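Local coordinates for probable porin (Pseudomonas aeruginosa, PDB 4FSO), which is a probable porin of the OprD family, likely forming a beta-barrel channel across the outer membrane for the passage of small solutes, at residues Y200-N203 and D204-L208; N300-V304 and N305-N309. All coordinates share one frame; numbering follows the deposited sequence.

Interaction 1 (Y200-N203 and D204-L208); sequences YQVN and DGLLL
The tight end of the antiparallel beta hairpin made by strands 193-203 and 206-215 brings Tyr200 opposite Leu208 in a hydrogen-bonded pair: Leu208 N gives an almost straight bond to Tyr200 O (2.7 Å, 176°), and Tyr200 N returns one to Leu208 O (2.9 Å). Nearer the tip, Val202 and Asn203 both face Leu206, a classic beta bulge, and a type I turn from Asn203 to Leu206 then reverses the chain. Leu206 N bonds to Asn203 O (3.1 Å) from above the carbonyl plane, while Gln201 NE2 reaches the same oxygen at 2.7 Å, nearly in line with its C=O. A bend in the Gln201 chain at chi2 (82°) swings the amide across toward the partner strand and the turn; OE1 then rests 3.5 Å from Leu207 CB, the two side chains crossing at about a right angle. So short a link is consistent with the periplasmic turns of such barrels, and backbone bonds from Gln201 to Gly153 and from Leu207 to Val227 carry the hairpin into the wall. On the side of Leu206 and Leu208, Val202 CG2 meets Leu208 CD2 (3.7 Å) and sits over one face of the Tyr200 ring, toward its rim. Leu206 touches a bound C8E detergent molecule.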
loop_
_atom_site.group_PDB
_atom_site.type_symbol
_atom_site.label_atom_id
_atom_site.label_comp_id
_atom_site.label_asym_id
_atom_site.label_seq_id
_atom_site.Cartn_x
_atom_site.Cartn_y
_atom_site.Cartn_z
ATOM N N TYR A 200 12.588 12.160 -9.170
ATOM C CA TYR A 200 13.042 12.885 -10.357
ATOM C C TYR A 200 12.213 12.431 -11.535
ATOM O O TYR A 200 12.245 11.256 -11.896
ATOM C CB TYR A 200 14.509 12.594 -10.609
ATOM C CG TYR A 200 15.124 13.337 -11.785
ATOM C CD1 TYR A 200 14.515 14.462 -12.337
ATOM C CD2 TYR A 200 16.325 12.905 -12.341
ATOM C CE1 TYR A 200 15.090 15.128 -13.416
ATOM C CE2 TYR A 200 16.902 13.561 -13.403
ATOM C CZ TYR A 200 16.290 14.667 -13.941
ATOM O OH TYR A 200 16.890 15.303 -15.007
ATOM N N GLN A 201 11.450 13.350 -12.124
ATOM C CA GLN A 201 10.650 13.008 -13.296
ATOM C C GLN A 201 11.425 13.400 -14.543
ATOM O O GLN A 201 11.292 14.509 -15.047
ATOM C CB GLN A 201 9.254 13.653 -13.264
ATOM C CG GLN A 201 8.306 13.201 -14.411
ATOM C CD GLN A 201 7.588 11.852 -14.154
ATOM O OE1 GLN A 201 6.946 11.651 -13.116
ATOM N NE2 GLN A 201 7.689 10.935 -15.118
ATOM N N VAL A 202 12.244 12.464 -15.015
ATOM C CA VAL A 202 13.145 12.676 -16.137
ATOM C C VAL A 202 12.414 13.144 -17.381
ATOM O O VAL A 202 12.794 14.152 -17.974
ATOM C CB VAL A 202 13.900 11.399 -16.457
ATOM C CG1 VAL A 202 15.004 11.691 -17.445
ATOM C CG2 VAL A 202 14.461 10.791 -15.167
ATOM N N ASN A 203 11.376 12.409 -17.775
ATOM C CA ASN A 203 10.426 12.887 -18.782
ATOM C C ASN A 203 9.009 12.545 -18.435
ATOM O O ASN A 203 8.714 11.947 -17.401
ATOM C CB ASN A 203 10.634 12.283 -20.177
ATOM C CG ASN A 203 11.936 11.572 -20.335
ATOM O OD1 ASN A 203 12.031 10.377 -20.066
ATOM N ND2 ASN A 203 12.952 12.288 -20.823
ATOM N N ASP A 204 8.145 12.886 -19.378
ATOM C CA ASP A 204 6.742 12.544 -19.334
ATOM C C ASP A 204 6.604 11.040 -19.171
ATOM O O ASP A 204 5.665 10.561 -18.544
ATOM C CB ASP A 204 6.057 13.003 -20.627
ATOM C CG ASP A 204 6.647 14.302 -21.181
ATOM O OD1 ASP A 204 7.858 14.562 -20.982
ATOM O OD2 ASP A 204 5.897 15.064 -21.826
ATOM N N GLY A 205 7.552 10.293 -19.727
ATOM C CA GLY A 205 7.465 8.847 -19.674
ATOM C C GLY A 205 8.309 8.154 -18.614
ATOM O O GLY A 205 8.387 6.928 -18.607
ATOM N N LEU A 206 8.937 8.906 -17.712
ATOM C CA LEU A 206 9.871 8.264 -16.796
ATOM C C LEU A 206 10.145 8.971 -15.471
ATOM O O LEU A 206 10.531 10.132 -15.426
ATOM C CB LEU A 206 11.183 7.975 -17.509
ATOM C CG LEU A 206 12.316 7.449 -16.630
ATOM C CD1 LEU A 206 12.003 6.051 -16.062
ATOM C CD2 LEU A 206 13.648 7.479 -17.397
ATOM N N LEU A 207 9.977 8.215 -14.395
ATOM C CA LEU A 207 10.119 8.725 -13.052
ATOM C C LEU A 207 11.130 7.875 -12.248
ATOM O O LEU A 207 11.034 6.651 -12.171
ATOM C CB LEU A 207 8.739 8.767 -12.393
ATOM C CG LEU A 207 8.584 8.832 -10.874
ATOM C CD1 LEU A 207 9.244 10.072 -10.302
ATOM C CD2 LEU A 207 7.106 8.788 -10.496
ATOM N N LEU A 208 12.118 8.555 -11.676
ATOM C CA LEU A 208 13.174 7.926 -10.895
ATOM C C LEU A 208 12.931 8.228 -9.433
ATOM O O LEU A 208 12.456 9.301 -9.085
ATOM C CB LEU A 208 14.554 8.462 -11.321
ATOM C CG LEU A 208 15.319 7.652 -12.365
ATOM C CD1 LEU A 208 14.366 7.125 -13.432
ATOM C CD2 LEU A 208 16.378 8.524 -12.984
#

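Interaction 2 (N300-V304 and N305-N309); sequences NYLQV and NDFAN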
loop_
_atom_site.group_PDB
_atom_site.type_symbol
_atom_site.label_atom_id
_atom_site.label_comp_id
_atom_site.label_asym_id
_atom_site.label_seq_id
_atom_site.Cartn_x
_atom_site.Cartn_y
_atom_site.Cartn_z
ATOM N N ASN A 300 4.579 -8.390 -6.325
ATOM C CA ASN A 300 3.805 -9.565 -5.939
ATOM C C ASN A 300 3.103 -9.442 -4.583
ATOM O O ASN A 300 2.822 -10.443 -3.919
ATOM C CB ASN A 300 4.645 -10.849 -6.033
ATOM C CG ASN A 300 5.143 -11.110 -7.438
ATOM O OD1 ASN A 300 4.756 -10.424 -8.384
ATOM N ND2 ASN A 300 6.005 -12.119 -7.587
ATOM N N TYR A 301 2.820 -8.216 -4.167
ATOM C CA TYR A 301 1.928 -8.055 -3.022
ATOM C C TYR A 301 0.498 -8.335 -3.449
ATOM O O TYR A 301 -0.088 -7.582 -4.212
ATOM C CB TYR A 301 1.994 -6.672 -2.383
ATOM C CG TYR A 301 0.953 -6.563 -1.289
ATOM C CD1 TYR A 301 0.997 -7.411 -0.180
ATOM C CD2 TYR A 301 -0.099 -5.662 -1.382
ATOM C CE1 TYR A 301 0.038 -7.337 0.815
ATOM C CE2 TYR A 301 -1.062 -5.579 -0.383
ATOM C CZ TYR A 301 -0.989 -6.415 0.718
ATOM O OH TYR A 301 -1.952 -6.332 1.721
ATOM N N LEU A 302 -0.050 -9.423 -2.934
ATOM C CA LEU A 302 -1.365 -9.912 -3.339
ATOM C C LEU A 302 -2.365 -9.749 -2.197
ATOM O O LEU A 302 -2.052 -9.124 -1.191
ATOM C CB LEU A 302 -1.272 -11.371 -3.822
ATOM C CG LEU A 302 -1.318 -11.414 -5.342
ATOM C CD1 LEU A 302 -0.164 -10.609 -5.949
ATOM C CD2 LEU A 302 -1.376 -12.844 -5.895
ATOM N N GLN A 303 -3.562 -10.309 -2.350
ATOM C CA GLN A 303 -4.635 -10.085 -1.376
ATOM C C GLN A 303 -4.267 -10.659 -0.016
ATOM O O GLN A 303 -4.515 -10.032 1.023
ATOM C CB GLN A 303 -5.934 -10.684 -1.878
ATOM C CG GLN A 303 -7.202 -10.249 -1.145
ATOM C CD GLN A 303 -8.420 -11.033 -1.630
ATOM O OE1 GLN A 303 -8.629 -11.203 -2.844
ATOM N NE2 GLN A 303 -9.206 -11.549 -0.685
ATOM N N VAL A 304 -3.609 -11.815 -0.033
ATOM C CA VAL A 304 -3.366 -12.566 1.190
ATOM C C VAL A 304 -1.890 -12.740 1.574
ATOM O O VAL A 304 -1.549 -12.892 2.742
ATOM C CB VAL A 304 -4.154 -13.899 1.132
ATOM C CG1 VAL A 304 -3.471 -15.013 1.899
ATOM C CG2 VAL A 304 -5.555 -13.649 1.683
ATOM N N ASN A 305 -1.018 -12.688 0.583
ATOM C CA ASN A 305 0.375 -13.074 0.775
ATOM C C ASN A 305 1.270 -12.116 0.021
ATOM O O ASN A 305 0.882 -11.593 -1.023
ATOM C CB ASN A 305 0.638 -14.521 0.327
ATOM C CG ASN A 305 2.050 -14.991 0.664
ATOM O OD1 ASN A 305 2.370 -15.157 1.826
ATOM N ND2 ASN A 305 2.899 -15.201 -0.357
ATOM N N ASP A 306 2.459 -11.873 0.566
ATOM C CA ASP A 306 3.342 -10.854 0.010
ATOM C C ASP A 306 4.523 -11.417 -0.798
ATOM O O ASP A 306 5.212 -10.665 -1.485
ATOM C CB ASP A 306 3.818 -9.862 1.097
ATOM C CG ASP A 306 4.719 -10.501 2.158
ATOM O OD1 ASP A 306 5.069 -11.693 2.070
ATOM O OD2 ASP A 306 5.096 -9.786 3.106
ATOM N N PHE A 307 4.744 -12.729 -0.702
ATOM C CA PHE A 307 5.850 -13.403 -1.387
ATOM C C PHE A 307 7.211 -12.801 -1.065
ATOM O O PHE A 307 8.088 -12.699 -1.908
ATOM C CB PHE A 307 5.579 -13.479 -2.890
ATOM C CG PHE A 307 4.380 -14.297 -3.208
ATOM C CD1 PHE A 307 3.119 -13.717 -3.217
ATOM C CD2 PHE A 307 4.504 -15.671 -3.431
ATOM C CE1 PHE A 307 2.012 -14.477 -3.478
ATOM C CE2 PHE A 307 3.399 -16.452 -3.704
ATOM C CZ PHE A 307 2.145 -15.851 -3.726
ATOM N N ALA A 308 7.374 -12.424 0.189
ATOM C CA ALA A 308 8.528 -11.669 0.608
ATOM C C ALA A 308 9.223 -12.408 1.738
ATOM O O ALA A 308 9.916 -11.800 2.532
ATOM C CB ALA A 308 8.103 -10.273 1.038
ATOM N N ASN A 309 9.003 -13.720 1.808
ATOM C CA ASN A 309 9.702 -14.623 2.723
ATOM C C ASN A 309 11.177 -14.792 2.355
ATOM O O ASN A 309 11.568 -14.435 1.253
ATOM C CB ASN A 309 9.017 -15.964 2.705
ATOM C CG ASN A 309 7.697 -15.930 3.409
ATOM O OD1 ASN A 309 7.644 -15.785 4.632
ATOM N ND2 ASN A 309 6.611 -16.069 2.646
#
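Leu302 and Asn305 hold the bend together: Leu302 N donates to Asn305 O at 3.0 Å (155°), the donor tilted modestly from the carbonyl plane. Beside this bond the Tyr301 ring turns an edge to Asp306, with CD1 3.9 Å from Asp306 CB, which lies in the plane of the ring; the two side chains cross at about a right angle, ring and carboxylate 68° apart.

The Phe307 ring gathers the other contacts. Asn300 O comes to its edge, 3.4 Å from Phe307 CD1, and Leu302 CD2 approaches obliquely, 4.5 Å from Phe307 CE1. Over the centre of one ring face stands Asn305 ND2, which also makes a weak hydrogen bond to Glu353. Phe307, with a positive phi, is the middle residue of an Asx turn, in which Asp306 OD1, met from above the carboxylate plane, accepts from Ala308 N at 3.1 Å. With chi1 at 66°, the Asp306 carboxylate carbon lies between the backbone N and the carbonyl carbon, and OD2 is hydrogen-bonded to Tyr290 OH; this side chain is also about 3 Å from a bound calcium ion.

Further out, the Gln280 side chain joins both halves of the bend, its OE1 accepting from Asn300 N and its NE2 donating to the carbonyls of Asp306 and Phe307. The Asn300 amide bonds to Ser314 and Gln316, and Glu355 and Asp357 of strand 350-363 take the backbone N-H groups of Val304 and Gln303. A largely buried, irregular segment fastened by polar groups to the inner side of the barrel wall is typical of OprD-family channels, where a long loop between strands folds inward and narrows the pore.

From the N terminus, strand 193-203 comes first, and interaction 1 closes the short turn at its end, sending the chain back as strand 206-215. Four more barrel strands follow, from 219-231 to 273-283, before the long loop that includes strand 294-295, where interaction 2 closes a bend at 300-309 ahead of strand 313-322. The two contacts are in series, neither nested nor crossed, and do not touch: their centres are 28 Å apart and their nearest atoms about 17 Å. Interaction 1 joins adjacent strands at the barrel's rim, whereas interaction 2 shapes an infolded loop resting against strands 331-344, 350-363 and 373-383.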